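Lipase (Rhizopus chinensis, PDB 6A0W) probably hydrolyses the ester bonds of triacylglycerols, as a secreted fungal class 3 lipase of the alpha/beta-hydrolase clan. Local coordinates at residues D149-V154 and G182-Q187; V166-H171 and K195-Y200. All coordinates share one frame; numbering follows the deposited sequence.

Contact 1 (D149-V154 and G182-Q187)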
ATOM      1  N   ASP A 149       5.106   8.212 -16.462  1.00 37.68           N
ATOM      2  CA  ASP A 149       3.851   7.760 -17.049  1.00 34.59           C
ATOM      3  C   ASP A 149       2.661   8.381 -16.326  1.00 34.16           C
ATOM      4  O   ASP A 149       1.629   8.631 -16.938  1.00 42.08           O
ATOM      5  CB  ASP A 149       3.758   6.222 -16.960  1.00 41.73           C
ATOM      6  CG  ASP A 149       4.929   5.530 -17.610  1.00 42.23           C
ATOM      7  OD1 ASP A 149       5.355   6.074 -18.648  1.00 45.92           O
ATOM      8  OD2 ASP A 149       5.396   4.472 -17.103  1.00 44.43           O
ATOM      9  N   TYR A 150       2.685   8.417 -14.995  1.00 33.52           N
ATOM     10  CA  TYR A 150       1.433   8.770 -14.293  1.00 28.98           C
ATOM     11  C   TYR A 150       1.281  10.244 -13.871  1.00 25.09           C
ATOM     12  O   TYR A 150       0.161  10.723 -13.782  1.00 31.77           O
ATOM     13  CB  TYR A 150       1.180   7.837 -13.081  1.00 29.54           C
ATOM     14  CG  TYR A 150       1.716   8.367 -11.807  1.00 25.14           C
ATOM     15  CD1 TYR A 150       0.961   9.212 -11.023  1.00 29.18           C
ATOM     16  CD2 TYR A 150       3.001   8.104 -11.419  1.00 29.74           C
ATOM     17  CE1 TYR A 150       1.492   9.788  -9.895  1.00 26.60           C
ATOM     18  CE2 TYR A 150       3.523   8.666 -10.270  1.00 30.24           C
ATOM     19  CZ  TYR A 150       2.771   9.518  -9.519  1.00 26.53           C
ATOM     20  OH  TYR A 150       3.320  10.131  -8.387  1.00 31.08           O
ATOM     21  N   PHE A 151       2.378  10.887 -13.474  1.00 28.13           N
ATOM     22  CA  PHE A 151       2.336  12.218 -12.889  1.00 29.35           C
ATOM     23  C   PHE A 151       1.624  13.246 -13.770  1.00 34.56           C
ATOM     24  O   PHE A 151       0.700  13.915 -13.290  1.00 31.32           O
ATOM     25  CB  PHE A 151       3.750  12.682 -12.543  1.00 35.74           C
ATOM     26  CG  PHE A 151       3.782  13.833 -11.566  1.00 37.86           C
ATOM     27  CD1 PHE A 151       3.768  13.601 -10.211  1.00 34.23           C
ATOM     28  CD2 PHE A 151       3.774  15.141 -12.013  1.00 50.14           C
ATOM     29  CE1 PHE A 151       3.672  14.631  -9.316  1.00 33.60           C
ATOM     30  CE2 PHE A 151       3.686  16.193 -11.122  1.00 47.59           C
ATOM     31  CZ  PHE A 151       3.648  15.934  -9.771  1.00 40.74           C
ATOM     32  N   PRO A 152       1.949  13.300 -15.087  1.00 35.66           N
ATOM     33  CA  PRO A 152       1.276  14.318 -15.943  1.00 33.56           C
ATOM     34  C   PRO A 152      -0.204  14.082 -16.024  1.00 32.10           C
ATOM     35  O   PRO A 152      -0.977  15.020 -16.135  1.00 37.78           O
ATOM     36  CB  PRO A 152       1.886  14.116 -17.338  1.00 32.78           C
ATOM     37  CG  PRO A 152       2.991  13.104 -17.159  1.00 38.19           C
ATOM     38  CD  PRO A 152       3.164  12.757 -15.724  1.00 39.08           C
ATOM     39  N   VAL A 153      -0.589  12.809 -16.023  1.00 31.17           N
ATOM     40  CA  VAL A 153      -1.988  12.436 -16.120  1.00 30.94           C
ATOM     41  C   VAL A 153      -2.761  12.831 -14.862  1.00 31.78           C
ATOM     42  O   VAL A 153      -3.873  13.334 -14.977  1.00 29.74           O
ATOM     43  CB  VAL A 153      -2.134  10.919 -16.350  1.00 32.00           C
ATOM     44  CG1 VAL A 153      -3.599  10.557 -16.534  1.00 31.78           C
ATOM     45  CG2 VAL A 153      -1.328  10.511 -17.583  1.00 34.60           C
ATOM     46  N   VAL A 154      -2.156  12.720 -13.677  1.00 29.69           N
ATOM     47  CA  VAL A 154      -2.895  13.166 -12.454  1.00 30.63           C
ATOM     48  C   VAL A 154      -3.104  14.709 -12.475  1.00 31.23           C
ATOM     49  O   VAL A 154      -4.218  15.238 -12.222  1.00 30.07           O
ATOM     50  CB  VAL A 154      -2.128  12.774 -11.175  1.00 29.90           C
ATOM     51  CG1 VAL A 154      -2.770  13.408  -9.956  1.00 42.10           C
ATOM     52  CG2 VAL A 154      -2.102  11.267 -11.027  1.00 31.87           C
ATOM     53  N   GLY A 182       2.539   9.358  -3.358  1.00 29.84           N
ATOM     54  CA  GLY A 182       1.839  10.338  -2.536  1.00 29.61           C
ATOM     55  C   GLY A 182       2.787  11.452  -2.074  1.00 26.32           C
ATOM     56  O   GLY A 182       2.425  12.610  -2.086  1.00 26.17           O
ATOM     57  N   MET A 183       3.987  11.088  -1.642  1.00 27.21           N
ATOM     58  CA  MET A 183       4.996  12.085  -1.272  1.00 30.52           C
ATOM     59  C   MET A 183       5.460  13.005  -2.444  1.00 32.86           C
ATOM     60  O   MET A 183       5.442  14.248  -2.313  1.00 30.32           O
ATOM     61  CB  MET A 183       6.183  11.380  -0.628  1.00 26.49           C
ATOM     62  CG  MET A 183       5.874  10.709   0.705  1.00 28.47           C
ATOM     63  SD  MET A 183       5.239  11.875   1.918  1.00 29.71           S
ATOM     64  CE  MET A 183       3.485  11.621   1.703  1.00 28.73           C
ATOM     65  N   ASP A 184       5.527  12.438  -3.644  1.00 30.58           N
ATOM     66  CA  ASP A 184       5.882  13.218  -4.860  1.00 28.86           C
ATOM     67  C   ASP A 184       4.773  14.179  -5.254  1.00 31.19           C
ATOM     68  O   ASP A 184       4.994  15.366  -5.546  1.00 32.13           O
ATOM     69  CB  ASP A 184       6.187  12.231  -6.015  1.00 29.17           C
ATOM     70  CG  ASP A 184       7.042  12.851  -7.152  1.00 33.99           C
ATOM     71  OD1 ASP A 184       7.661  13.899  -6.942  1.00 32.96           O
ATOM     72  OD2 ASP A 184       7.050  12.314  -8.276  1.00 30.69           O
ATOM     73  N   LEU A 185       3.546  13.690  -5.267  1.00 29.47           N
ATOM     74  CA  LEU A 185       2.416  14.566  -5.463  1.00 27.49           C
ATOM     75  C   LEU A 185       2.397  15.719  -4.437  1.00 35.65           C
ATOM     76  O   LEU A 185       2.150  16.888  -4.786  1.00 30.41           O
ATOM     77  CB  LEU A 185       1.112  13.764  -5.399  1.00 30.39           C
ATOM     78  CG  LEU A 185       0.940  12.834  -6.600  1.00 34.77           C
ATOM     79  CD1 LEU A 185      -0.079  11.725  -6.342  1.00 33.90           C
ATOM     80  CD2 LEU A 185       0.557  13.668  -7.828  1.00 32.98           C
ATOM     81  N   TYR A 186       2.583  15.391  -3.161  1.00 30.28           N
ATOM     82  CA  TYR A 186       2.634  16.450  -2.158  1.00 36.62           C
ATOM     83  C   TYR A 186       3.753  17.462  -2.516  1.00 36.59           C
ATOM     84  O   TYR A 186       3.599  18.656  -2.275  1.00 33.33           O
ATOM     85  CB  TYR A 186       2.851  15.868  -0.758  1.00 33.46           C
ATOM     86  CG  TYR A 186       3.160  16.881   0.339  1.00 28.61           C
ATOM     87  CD1 TYR A 186       2.166  17.670   0.913  1.00 33.91           C
ATOM     88  CD2 TYR A 186       4.434  16.963   0.860  1.00 35.21           C
ATOM     89  CE1 TYR A 186       2.470  18.610   1.907  1.00 34.87           C
ATOM     90  CE2 TYR A 186       4.749  17.852   1.882  1.00 36.80           C
ATOM     91  CZ  TYR A 186       3.773  18.646   2.403  1.00 35.78           C
ATOM     92  OH  TYR A 186       4.190  19.473   3.396  1.00 42.72           O
ATOM     93  N   GLN A 187       4.909  16.953  -2.931  1.00 29.29           N
ATOM     94  CA  GLN A 187       6.075  17.810  -3.166  1.00 32.71           C
ATOM     95  C   GLN A 187       5.858  18.674  -4.391  1.00 35.01           C
ATOM     96  O   GLN A 187       6.081  19.851  -4.319  1.00 34.81           O
ATOM     97  CB  GLN A 187       7.360  17.005  -3.283  1.00 30.31           C
ATOM     98  CG  GLN A 187       7.844  16.389  -1.982  1.00 29.69           C
ATOM     99  CD  GLN A 187       8.536  15.065  -2.165  1.00 28.99           C
ATOM    100  OE1 GLN A 187       8.805  14.664  -3.291  1.00 33.90           O
ATOM    101  NE2 GLN A 187       8.884  14.385  -1.053  1.00 30.21           N
TER
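Phe151 and Leu185 mark the closest backbone approach of two helical segments, 149-154 and 182-187, whose axes approach to 11.6 Å and cross at -47°, a spacing bridged by large side chains. No hydrogen bond spans it, and the contact rests on Leu185, which meets three residues of the other helix. Its CD2 methyl lies 3.6 Å from Phe151 CE1, approaching the ring obliquely while the two side chains slide past each other in opposite directions. The same methyl reaches Val154 CG1 at 4.0 Å, the valine crossing the leucine at about a right angle. The other branch, CD1, sits at the edge of the Tyr150 ring near its plane, 4.3 Å from CE1 of that tyrosine. A forked leucine thus suits a place between two rings and a valine. Phe151 is aimed toward the other helix with CG anti to the backbone N (chi1 -162°), and its CD1 comes 4.0 Å from Asp184 OD2, the ring and carboxylate planes being 39° apart.

The polar ends are held by neighbours: Tyr143, about two turns earlier on the same helix as Tyr150, hydrogen-bonds through its hydroxyl with both Tyr150 OH and Asp184 OD2, while Asp184 OD1 forms a salt bridge with Arg188, which also makes a cation-pi contact with Phe151. The buried carboxylate is therefore engaged at both oxygens, and the arginine would be expected to favour the ionised form of Asp184. Tyr150 further meets Phe107 edge-to-face. The arrangement is helix-helix packing within the alpha/beta-hydrolase fold, where helices 137-160 and 173-188 lie together on one face of the central sheet.

Contact 2 (V166-H171 and K195-Y200)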
ATOM      1  N   VAL A 166      -7.751  12.955  -4.591  1.00 29.90           N
ATOM      2  CA  VAL A 166      -6.861  11.966  -5.131  1.00 29.64           C
ATOM      3  C   VAL A 166      -6.549  10.909  -4.071  1.00 36.73           C
ATOM      4  O   VAL A 166      -6.090  11.224  -2.956  1.00 29.78           O
ATOM      5  CB  VAL A 166      -5.551  12.662  -5.581  1.00 31.68           C
ATOM      6  CG1 VAL A 166      -4.518  11.655  -6.019  1.00 28.75           C
ATOM      7  CG2 VAL A 166      -5.843  13.652  -6.702  1.00 33.84           C
ATOM      8  N   ILE A 167      -6.827   9.650  -4.426  1.00 35.92           N
ATOM      9  CA  ILE A 167      -6.559   8.502  -3.582  1.00 28.19           C
ATOM     10  C   ILE A 167      -5.451   7.694  -4.241  1.00 28.25           C
ATOM     11  O   ILE A 167      -5.570   7.297  -5.395  1.00 30.69           O
ATOM     12  CB  ILE A 167      -7.808   7.574  -3.518  1.00 30.47           C
ATOM     13  CG1 ILE A 167      -9.003   8.247  -2.821  1.00 33.56           C
ATOM     14  CG2 ILE A 167      -7.466   6.263  -2.836  1.00 31.48           C
ATOM     15  CD1 ILE A 167      -8.898   8.437  -1.317  1.00 32.51           C
ATOM     16  N   VAL A 168      -4.354   7.461  -3.533  1.00 26.06           N
ATOM     17  CA  VAL A 168      -3.291   6.645  -4.081  1.00 27.45           C
ATOM     18  C   VAL A 168      -3.295   5.303  -3.324  1.00 31.73           C
ATOM     19  O   VAL A 168      -3.212   5.307  -2.100  1.00 28.99           O
ATOM     20  CB  VAL A 168      -1.902   7.295  -3.903  1.00 29.95           C
ATOM     21  CG1 VAL A 168      -0.879   6.526  -4.707  1.00 34.70           C
ATOM     22  CG2 VAL A 168      -1.892   8.776  -4.284  1.00 31.60           C
ATOM     23  N   THR A 169      -3.430   4.184  -4.035  1.00 29.39           N
ATOM     24  CA  THR A 169      -3.591   2.888  -3.365  1.00 32.38           C
ATOM     25  C   THR A 169      -2.740   1.784  -3.992  1.00 30.35           C
ATOM     26  O   THR A 169      -2.383   1.852  -5.163  1.00 27.51           O
ATOM     27  CB  THR A 169      -5.097   2.476  -3.262  1.00 33.23           C
ATOM     28  OG1 THR A 169      -5.212   1.309  -2.442  1.00 35.59           O
ATOM     29  CG2 THR A 169      -5.686   2.159  -4.622  1.00 33.39           C
ATOM     30  N   GLY A 170      -2.246   0.877  -3.155  1.00 27.38           N
ATOM     31  CA  GLY A 170      -1.561  -0.305  -3.631  1.00 27.63           C
ATOM     32  C   GLY A 170      -1.462  -1.391  -2.585  1.00 25.05           C
ATOM     33  O   GLY A 170      -1.462  -1.093  -1.382  1.00 26.31           O
ATOM     34  N   HIS A 171      -1.319  -2.623  -3.078  1.00 27.11           N
ATOM     35  CA  HIS A 171      -1.019  -3.822  -2.282  1.00 26.82           C
ATOM     36  C   HIS A 171       0.460  -4.096  -2.392  1.00 27.38           C
ATOM     37  O   HIS A 171       1.066  -3.842  -3.442  1.00 29.35           O
ATOM     38  CB  HIS A 171      -1.861  -4.999  -2.814  1.00 28.14           C
ATOM     39  CG  HIS A 171      -1.508  -6.330  -2.231  1.00 29.97           C
ATOM     40  ND1 HIS A 171      -0.977  -7.347  -2.992  1.00 26.86           N
ATOM     41  CD2 HIS A 171      -1.707  -6.850  -0.995  1.00 27.04           C
ATOM     42  CE1 HIS A 171      -0.826  -8.421  -2.234  1.00 32.61           C
ATOM     43  NE2 HIS A 171      -1.184  -8.118  -0.998  1.00 25.13           N
ATOM     44  N   LYS A 195      -5.906  17.964   2.715  1.00 34.10           N
ATOM     45  CA  LYS A 195      -7.355  18.072   2.508  1.00 33.98           C
ATOM     46  C   LYS A 195      -7.848  17.204   1.392  1.00 35.60           C
ATOM     47  O   LYS A 195      -9.035  16.889   1.373  1.00 32.97           O
ATOM     48  CB  LYS A 195      -7.784  19.505   2.214  1.00 48.43           C
ATOM     49  CG  LYS A 195      -7.373  20.525   3.282  1.00 59.52           C
ATOM     50  CD  LYS A 195      -7.201  21.923   2.690  1.00 72.33           C
ATOM     51  CE  LYS A 195      -5.890  22.565   3.128  1.00 79.72           C
ATOM     52  NZ  LYS A 195      -6.219  23.910   3.659  1.00 99.33           N
ATOM     53  N   ASN A 196      -7.016  16.950   0.375  1.00 33.70           N
ATOM     54  CA  ASN A 196      -7.544  16.317  -0.832  1.00 32.48           C
ATOM     55  C   ASN A 196      -6.666  15.210  -1.393  1.00 29.37           C
ATOM     56  O   ASN A 196      -6.951  14.703  -2.475  1.00 30.79           O
ATOM     57  CB  ASN A 196      -7.914  17.338  -1.919  1.00 33.32           C
ATOM     58  CG  ASN A 196      -6.712  18.110  -2.440  1.00 37.68           C
ATOM     59  OD1 ASN A 196      -5.629  18.071  -1.843  1.00 30.26           O
ATOM     60  ND2 ASN A 196      -6.944  18.941  -3.471  1.00 33.17           N
ATOM     61  N   LEU A 197      -5.676  14.774  -0.610  1.00 29.50           N
ATOM     62  CA  LEU A 197      -4.817  13.682  -1.001  1.00 29.37           C
ATOM     63  C   LEU A 197      -4.673  12.718   0.171  1.00 27.38           C
ATOM     64  O   LEU A 197      -4.381  13.139   1.290  1.00 28.94           O
ATOM     65  CB  LEU A 197      -3.433  14.204  -1.384  1.00 28.76           C
ATOM     66  CG  LEU A 197      -2.330  13.203  -1.653  1.00 30.88           C
ATOM     67  CD1 LEU A 197      -2.700  12.371  -2.877  1.00 35.80           C
ATOM     68  CD2 LEU A 197      -1.015  13.913  -1.898  1.00 29.71           C
ATOM     69  N   SER A 198      -4.674  11.429  -0.148  1.00 25.53           N
ATOM     70  CA  SER A 198      -4.658  10.370   0.866  1.00 29.99           C
ATOM     71  C   SER A 198      -3.988   9.145   0.240  1.00 26.79           C
ATOM     72  O   SER A 198      -4.150   8.900  -0.947  1.00 27.50           O
ATOM     73  CB  SER A 198      -6.142  10.006   1.239  1.00 29.78           C
ATOM     74  OG  SER A 198      -6.461  10.688   2.412  1.00 53.36           O
ATOM     75  N   ILE A 199      -3.363   8.319   1.070  1.00 26.07           N
ATOM     76  CA  ILE A 199      -2.650   7.143   0.642  1.00 26.51           C
ATOM     77  C   ILE A 199      -3.205   5.946   1.430  1.00 30.03           C
ATOM     78  O   ILE A 199      -3.284   5.979   2.662  1.00 26.48           O
ATOM     79  CB  ILE A 199      -1.157   7.243   0.955  1.00 26.91           C
ATOM     80  CG1 ILE A 199      -0.530   8.528   0.332  1.00 29.58           C
ATOM     81  CG2 ILE A 199      -0.430   6.050   0.359  1.00 29.10           C
ATOM     82  CD1 ILE A 199       0.835   8.890   0.912  1.00 28.57           C
ATOM     83  N   TYR A 200      -3.598   4.905   0.712  1.00 26.64           N
ATOM     84  CA  TYR A 200      -4.069   3.671   1.347  1.00 30.70           C
ATOM     85  C   TYR A 200      -3.324   2.493   0.808  1.00 26.98           C
ATOM     86  O   TYR A 200      -3.270   2.276  -0.417  1.00 29.49           O
ATOM     87  CB  TYR A 200      -5.561   3.442   1.061  1.00 29.99           C
ATOM     88  CG  TYR A 200      -6.473   4.412   1.785  1.00 28.24           C
ATOM     89  CD1 TYR A 200      -6.740   5.665   1.238  1.00 27.39           C
ATOM     90  CD2 TYR A 200      -7.193   4.019   2.928  1.00 26.29           C
ATOM     91  CE1 TYR A 200      -7.518   6.586   1.910  1.00 29.20           C
ATOM     92  CE2 TYR A 200      -8.048   4.913   3.562  1.00 25.96           C
ATOM     93  CZ  TYR A 200      -8.230   6.178   3.038  1.00 28.44           C
ATOM     94  OH  TYR A 200      -9.080   7.089   3.601  1.00 32.80           O
TER
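Val166 to Thr169 pair in parallel with Leu197 to Tyr200, and five backbone hydrogen bonds tie the strands, from Val166 N to Asn196 O (2.9 Å) through to Gly170 N to Tyr200 O (3.2 Å). On the face bearing Val166, Val168, Leu197 and Ile199, the methyl CD1 of Leu197 leans across to the neighbouring strand. With CG anti to the backbone N (chi1 172°), it lies 3.7 Å from Val166 CG1 and 3.9 Å from Val168 CG2, so one leucine branch touches both valines. The beta-branched Val166, Val168 and Ile199 favour extended backbone, while the longer Leu197 can reach across to the neighbouring strand.

On the other face, Ile167 extends its CD1 methyl to Tyr200, meeting CE1 at 4.0 Å obliquely to the ring, and to Ser198 CB at 4.1 Å. Chi1 of -66° sets CG1 of Ile167 beside its backbone N, and chi2 of -72° turns the terminal CD1 toward the second strand. Thr169 OG1 lies 3.0 Å from Tyr200 O and is hydrogen-bonded to Tyr47 O. The Tyr200 ring also stacks with His224 of the next strand. Gly170 belongs to a sequence consistent with the nucleophile elbow of lipases.

Strand 165-171 is hydrogen-bonded on its other edge to strand 102-108, and strand 197-202 is followed in the sheet by 223-228. Helix 173-188 packs on the aliphatic face, meeting Val168 and Ile199, whereas helix 38-53 lies against Ile167, Thr169 and Tyr200, so the pair is sandwiched between helices.

Overall arrangement
Both contacts are buried, but contact 2 lies deeper, its centre about 9 Å from the chain's centre, against about 16 Å for the centre of contact 1. They share a beta-alpha-beta unit: helix 173-188, which supplies 182-187, connects the two strands of contact 2, while helix 137-160 precedes the first. Contact 2 is built on main-chain hydrogen bonds, with aliphatic side chains on one face and a mixed set, including Thr169, Ser198 and Tyr200, on the other; no hydrogen bond crosses contact 1, which depends on side-chain packing. The two meet directly where Leu185 CD1 packs on Val168 CG2 at 4.0 Å and Gly182, lacking a side chain, lies close against Leu197 and Ile199.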